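PDB 3DMN: putative DNA helicase from Lactobacillus plantarum, which is of unknown function but probably forms the C-terminal part of a UvrD-like, ATP-dependent DNA helicase. Local coordinates for residues D33-V38 / H146-V151; T12-E17 / A161-A166. One frame throughout, in Å; residues are numbered along the deposited sequence.

Interaction 1 (D33-V38 / H146-V151)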
loop_
_atom_site.group_PDB
_atom_site.type_symbol
_atom_site.label_atom_id
_atom_site.label_comp_id
_atom_site.label_asym_id
_atom_site.label_seq_id
_atom_site.Cartn_x
_atom_site.Cartn_y
_atom_site.Cartn_z
ATOM N N ASP A 33 7.181 10.454 -7.603
ATOM C CA ASP A 33 7.404 10.817 -6.199
ATOM C C ASP A 33 8.109 9.670 -5.481
ATOM O O ASP A 33 7.837 8.486 -5.750
ATOM C CB ASP A 33 6.062 11.010 -5.471
ATOM C CG ASP A 33 5.327 12.258 -5.881
ATOM O OD1 ASP A 33 5.942 13.201 -6.423
ATOM O OD2 ASP A 33 4.108 12.288 -5.618
ATOM N N LEU A 34 8.956 10.008 -4.512
ATOM C CA LEU A 34 9.451 8.958 -3.606
ATOM C C LEU A 34 8.264 8.309 -2.888
ATOM O O LEU A 34 7.326 9.019 -2.496
ATOM C CB LEU A 34 10.375 9.530 -2.536
ATOM C CG LEU A 34 11.730 10.042 -3.013
ATOM C CD1 LEU A 34 12.461 10.730 -1.849
ATOM C CD2 LEU A 34 12.561 8.934 -3.624
ATOM N N PRO A 35 8.295 6.963 -2.721
ATOM C CA PRO A 35 7.254 6.336 -1.854
ATOM C C PRO A 35 7.194 7.023 -0.511
ATOM O O PRO A 35 8.217 7.480 0.015
ATOM C CB PRO A 35 7.734 4.894 -1.699
ATOM C CG PRO A 35 8.522 4.646 -3.014
ATOM C CD PRO A 35 9.229 5.971 -3.285
ATOM N N ASN A 36 5.982 7.186 -0.003
ATOM C CA ASN A 36 5.814 7.812 1.322
ATOM C C ASN A 36 5.365 6.796 2.335
ATOM O O ASN A 36 4.381 6.096 2.122
ATOM C CB ASN A 36 4.930 9.080 1.304
ATOM C CG ASN A 36 3.475 8.815 0.970
ATOM O OD1 ASN A 36 2.573 9.259 1.715
ATOM N ND2 ASN A 36 3.222 8.153 -0.140
ATOM N N VAL A 37 6.116 6.729 3.431
ATOM C CA VAL A 37 5.808 5.809 4.526
ATOM C C VAL A 37 5.280 6.646 5.696
ATOM O O VAL A 37 5.863 7.690 6.052
ATOM C CB VAL A 37 7.095 5.051 4.949
ATOM C CG1 VAL A 37 6.836 4.161 6.179
ATOM C CG2 VAL A 37 7.600 4.213 3.754
ATOM N N VAL A 38 4.182 6.178 6.289
ATOM C CA VAL A 38 3.622 6.903 7.445
ATOM C C VAL A 38 3.383 5.895 8.520
ATOM O O VAL A 38 2.675 4.916 8.308
ATOM C CB VAL A 38 2.323 7.645 7.105
ATOM C CG1 VAL A 38 1.884 8.488 8.296
ATOM C CG2 VAL A 38 2.528 8.536 5.894
ATOM N N HIS A 146 2.950 4.289 -10.238
ATOM C CA HIS A 146 3.280 5.726 -10.231
ATOM C C HIS A 146 3.381 6.334 -8.818
ATOM O O HIS A 146 4.247 7.162 -8.565
ATOM C CB HIS A 146 2.301 6.511 -11.135
ATOM C CG HIS A 146 2.247 5.971 -12.549
ATOM N ND1 HIS A 146 1.071 5.589 -13.176
ATOM C CD2 HIS A 146 3.240 5.691 -13.428
ATOM C CE1 HIS A 146 1.345 5.116 -14.379
ATOM N NE2 HIS A 146 2.652 5.178 -14.563
ATOM N N GLU A 147 2.524 5.890 -7.898
ATOM C CA GLU A 147 2.525 6.400 -6.512
ATOM C C GLU A 147 2.415 5.223 -5.548
ATOM O O GLU A 147 1.616 4.339 -5.747
ATOM C CB GLU A 147 1.331 7.330 -6.306
ATOM C CG GLU A 147 1.468 8.244 -5.086
ATOM C CD GLU A 147 2.402 9.447 -5.352
ATOM O OE1 GLU A 147 2.651 9.763 -6.544
ATOM O OE2 GLU A 147 2.853 10.094 -4.377
ATOM N N LEU A 148 3.251 5.249 -4.523
ATOM C CA LEU A 148 3.257 4.174 -3.525
ATOM C C LEU A 148 3.303 4.781 -2.133
ATOM O O LEU A 148 4.190 5.587 -1.822
ATOM C CB LEU A 148 4.464 3.263 -3.755
ATOM C CG LEU A 148 4.727 2.203 -2.683
ATOM C CD1 LEU A 148 3.562 1.191 -2.616
ATOM C CD2 LEU A 148 6.124 1.494 -2.902
ATOM N N THR A 149 2.357 4.353 -1.301
ATOM C CA THR A 149 2.231 4.853 0.080
ATOM C C THR A 149 2.170 3.618 0.942
ATOM O O THR A 149 1.509 2.667 0.612
ATOM C CB THR A 149 0.902 5.636 0.292
ATOM O OG1 THR A 149 0.880 6.775 -0.561
ATOM C CG2 THR A 149 0.802 6.115 1.763
ATOM N N LEU A 150 2.891 3.646 2.062
ATOM C CA LEU A 150 2.801 2.564 3.075
ATOM C C LEU A 150 2.343 3.181 4.362
ATOM O O LEU A 150 2.942 4.142 4.849
ATOM C CB LEU A 150 4.143 1.836 3.305
ATOM C CG LEU A 150 4.642 0.936 2.181
ATOM C CD1 LEU A 150 5.201 1.746 1.048
ATOM C CD2 LEU A 150 5.784 0.061 2.756
ATOM N N VAL A 151 1.302 2.586 4.935
ATOM C CA VAL A 151 0.805 3.007 6.266
ATOM C C VAL A 151 1.039 1.891 7.239
ATOM O O VAL A 151 0.655 0.769 6.968
ATOM C CB VAL A 151 -0.717 3.388 6.234
ATOM C CG1 VAL A 151 -1.225 3.760 7.638
ATOM C CG2 VAL A 151 -0.976 4.544 5.261
HETATM O O HOH W 1 6.982 7.231 -8.052
HETATM O O HOH W 2 5.316 7.367 -4.649
HETATM O O HOH W 3 4.618 9.943 -8.558
HETATM O O HOH W 4 4.567 8.960 -2.404
#

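Interaction 2 (T12-E17 / A161-A166)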
loop_
_atom_site.group_PDB
_atom_site.type_symbol
_atom_site.label_atom_id
_atom_site.label_comp_id
_atom_site.label_asym_id
_atom_site.label_seq_id
_atom_site.Cartn_x
_atom_site.Cartn_y
_atom_site.Cartn_z
ATOM N N THR A 12 10.719 1.399 -8.196
ATOM C CA THR A 12 11.600 0.272 -8.506
ATOM C C THR A 12 12.759 0.176 -7.508
ATOM O O THR A 12 13.080 -0.893 -6.995
ATOM C CB THR A 12 12.131 0.444 -9.944
ATOM O OG1 THR A 12 11.015 0.336 -10.847
ATOM C CG2 THR A 12 13.196 -0.599 -10.250
ATOM N N ASP A 13 13.384 1.315 -7.242
ATOM C CA ASP A 13 14.513 1.341 -6.342
ATOM C C ASP A 13 14.153 1.040 -4.881
ATOM O O ASP A 13 14.884 0.330 -4.202
ATOM C CB ASP A 13 15.221 2.689 -6.417
ATOM C CG ASP A 13 16.086 2.812 -7.634
ATOM O OD1 ASP A 13 16.245 1.837 -8.426
ATOM O OD2 ASP A 13 16.635 3.931 -7.845
ATOM N N PHE A 14 13.068 1.634 -4.406
ATOM C CA PHE A 14 12.567 1.312 -3.075
ATOM C C PHE A 14 12.220 -0.195 -2.964
ATOM O O PHE A 14 12.697 -0.910 -2.044
ATOM C CB PHE A 14 11.342 2.173 -2.792
ATOM C CG PHE A 14 10.646 1.801 -1.503
ATOM C CD1 PHE A 14 11.035 2.395 -0.306
ATOM C CD2 PHE A 14 9.562 0.940 -1.513
ATOM C CE1 PHE A 14 10.392 2.068 0.925
ATOM C CE2 PHE A 14 8.908 0.599 -0.323
ATOM C CZ PHE A 14 9.292 1.174 0.893
ATOM N N THR A 15 11.439 -0.702 -3.927
ATOM C CA THR A 15 11.010 -2.081 -3.805
ATOM C C THR A 15 12.137 -3.102 -3.933
ATOM O O THR A 15 12.115 -4.131 -3.255
ATOM C CB THR A 15 9.871 -2.415 -4.781
ATOM O OG1 THR A 15 10.333 -2.276 -6.139
ATOM C CG2 THR A 15 8.675 -1.509 -4.538
ATOM N N LYS A 16 13.128 -2.828 -4.788
ATOM C CA LYS A 16 14.198 -3.808 -4.994
ATOM C C LYS A 16 14.906 -4.115 -3.659
ATOM O O LYS A 16 15.377 -5.217 -3.444
ATOM C CB LYS A 16 15.196 -3.334 -6.061
ATOM C CG LYS A 16 16.123 -2.234 -5.593
ATOM C CD LYS A 16 16.877 -1.597 -6.722
ATOM C CE LYS A 16 17.700 -0.445 -6.162
ATOM N NZ LYS A 16 18.493 0.080 -7.390
ATOM N N GLU A 17 14.962 -3.131 -2.761
ATOM C CA GLU A 17 15.756 -3.272 -1.538
ATOM C C GLU A 17 14.984 -4.037 -0.473
ATOM O O GLU A 17 15.530 -4.330 0.604
ATOM C CB GLU A 17 16.171 -1.897 -1.029
ATOM C CG GLU A 17 17.079 -1.175 -2.044
ATOM C CD GLU A 17 18.071 -0.207 -1.413
ATOM O OE1 GLU A 17 17.939 0.160 -0.245
ATOM O OE2 GLU A 17 18.957 0.277 -2.163
ATOM N N ALA A 161 13.794 -2.077 7.324
ATOM C CA ALA A 161 14.929 -1.394 7.986
ATOM C C ALA A 161 16.126 -1.292 7.026
ATOM O O ALA A 161 16.868 -0.322 7.056
ATOM C CB ALA A 161 15.327 -2.120 9.277
ATOM N N ARG A 162 16.306 -2.300 6.195
ATOM C CA ARG A 162 17.470 -2.357 5.302
ATOM C C ARG A 162 17.381 -1.356 4.174
ATOM O O ARG A 162 18.391 -1.059 3.545
ATOM C CB ARG A 162 17.677 -3.758 4.722
ATOM C CG ARG A 162 16.627 -4.247 3.692
ATOM C CD ARG A 162 16.944 -5.676 3.209
ATOM N NE ARG A 162 18.379 -5.827 2.868
ATOM C CZ ARG A 162 18.917 -5.373 1.739
ATOM N NH1 ARG A 162 18.171 -4.740 0.841
ATOM N NH2 ARG A 162 20.213 -5.535 1.491
ATOM N N VAL A 163 16.191 -0.838 3.902
ATOM C CA VAL A 163 16.046 0.079 2.741
ATOM C C VAL A 163 16.763 1.393 3.015
ATOM O O VAL A 163 16.640 1.963 4.079
ATOM C CB VAL A 163 14.563 0.336 2.423
ATOM C CG1 VAL A 163 14.429 1.269 1.233
ATOM C CG2 VAL A 163 13.855 -0.990 2.113
ATOM N N ASN A 164 17.493 1.882 2.016
ATOM C CA ASN A 164 18.177 3.151 2.104
ATOM C C ASN A 164 17.159 4.254 2.414
ATOM O O ASN A 164 16.174 4.436 1.666
ATOM C CB ASN A 164 18.879 3.346 0.750
ATOM C CG ASN A 164 19.749 4.580 0.679
ATOM O OD1 ASN A 164 19.557 5.558 1.420
ATOM N ND2 ASN A 164 20.684 4.569 -0.267
ATOM N N HIS A 165 17.409 5.018 3.483
ATOM C CA HIS A 165 16.434 6.058 3.870
ATOM C C HIS A 165 16.224 7.130 2.806
ATOM O O HIS A 165 15.174 7.787 2.794
ATOM C CB HIS A 165 16.813 6.734 5.176
ATOM C CG HIS A 165 16.640 5.854 6.376
ATOM N ND1 HIS A 165 16.641 6.346 7.666
ATOM C CD2 HIS A 165 16.457 4.515 6.483
ATOM C CE1 HIS A 165 16.471 5.342 8.515
ATOM N NE2 HIS A 165 16.369 4.219 7.823
ATOM N N ALA A 166 17.179 7.285 1.898
ATOM C CA ALA A 166 17.032 8.252 0.803
ATOM C C ALA A 166 15.883 7.899 -0.176
ATOM O O ALA A 166 15.395 8.757 -0.930
ATOM C CB ALA A 166 18.344 8.360 0.023
#

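Interaction 1 (D33-V38 / H146-V151)
The flat amide of Asn36 lies across the side chain of Thr149, ND2 giving a 2.7 Å hydrogen bond to Thr149 OG1, which sits 19° out of the amide plane, while OD1 rests against the CG2 methyl. With CG between its own backbone N and carbonyl carbon (chi1 67°), the amide is swung over the neighbouring strand; ND2 also makes a weak 3.2 Å bond to Leu148 O and another weak one to water 4. Exchanging Asn36 for an alanine would probably leave Thr149 OG1 without this donor and water 4 without one of its links. The carboxylates of Asp33 and Glu147 stand almost perpendicular, planes 86° apart, with Asp33 OD2 only 2.8 Å from Glu147 OE2. Like charges so close would probably raise the pKa of one of the pair. Waters fill in where the chains are too far apart to bond directly: water 3 joins Asp33 N, His146 O and Glu147 OE1, and water 2 joins Asp33 O to Leu148 N. Beyond them the backbones pair directly: Asn36 N to Leu148 O, Leu150 N to Asn36 O, and Val38 N to Leu150 O at 2.8 Å. On the face away from Asn36, Pro35 CB meets Leu148 CD2 at 3.9 Å and Val37 CG2 lies by Leu150 CB; Phe14 of helix 9-16 packs on Pro35, Leu148 and Leu150, and helix 43-59 covers the Thr149 face. Parallel neighbours sandwiched between helices in this way are consistent with the central sheet of the P-loop NTPase fold, to whose clan the UvrD-like C-terminal domain belongs.

Interaction 2 (T12-E17 / A161-A166)
Phe14 meets the CG1 methyl of Val163 through ring atoms CD1 and CE1, CD1 at 3.9 Å, and the two side chains cross at about a right angle. The ring gets there because its CG stands opposite the backbone N (chi1 173°), which lets the ring end beside Val163. The two methyls of Val163 are both in use: CG1 lies by the phenyl ring and also by Glu17 OE1, while CG2 sits 4.0 Å from Glu17 CB. Glu17 is the polar centre of the contact. Its side chain, extended beyond CG, delivers OE1 to the backbone N of Asn164, 2.9 Å away, in a nearly straight bond (170° at the hydrogen) that meets the oxygen almost along its C-O axis. Asn164 CB lies beside the same oxygen. The Asn164 side chain bonds within its own segment: OD1 accepts from Ala166 N at 3.0 Å, an Asx turn that leads into the 3-10 segment 165-166. At the other end of Glu17 the backbone carbonyl is taken by Arg162, whose NH1 donates to Glu17 O over 2.7 Å. The oxygen lies at the edge of the guanidinium, close to its plane, and the bend of the arginine chain at CG-CD (chi3 -46°) brings NH1 round to it. Glu17 thus holds the loop at two points, one through side chain and one through main chain. The whole lies at the C-terminal end of helix 9-16, where Phe14 also packs on Leu148 and Leu150 of strand 147-153 and Arg162 touches Arg134 of helix 134-141.

Overall arrangement
Phe14 is shared by the two contacts, whose centres lie about 12 Å apart. Its side chain meets the apolar side of the paired strands in interaction 1, with Phe14 CD2 3.7 Å from Leu148 CD2 and Phe14 CB 3.8 Å from Pro35 CG, and turns CD1 to the loop of interaction 2. A second bridge is Leu34 CD1, 3.7 Å from Ala166 O. Along the sequence, 12-17 and 161-166 lie outside 33-38 and 146-151, so interaction 2 brings segments near the two ends of the deposited chain together beside the sheet. An acetate ion, probably from the crystallisation liquor, lies about 3 Å from the side chain of Val38 in interaction 1.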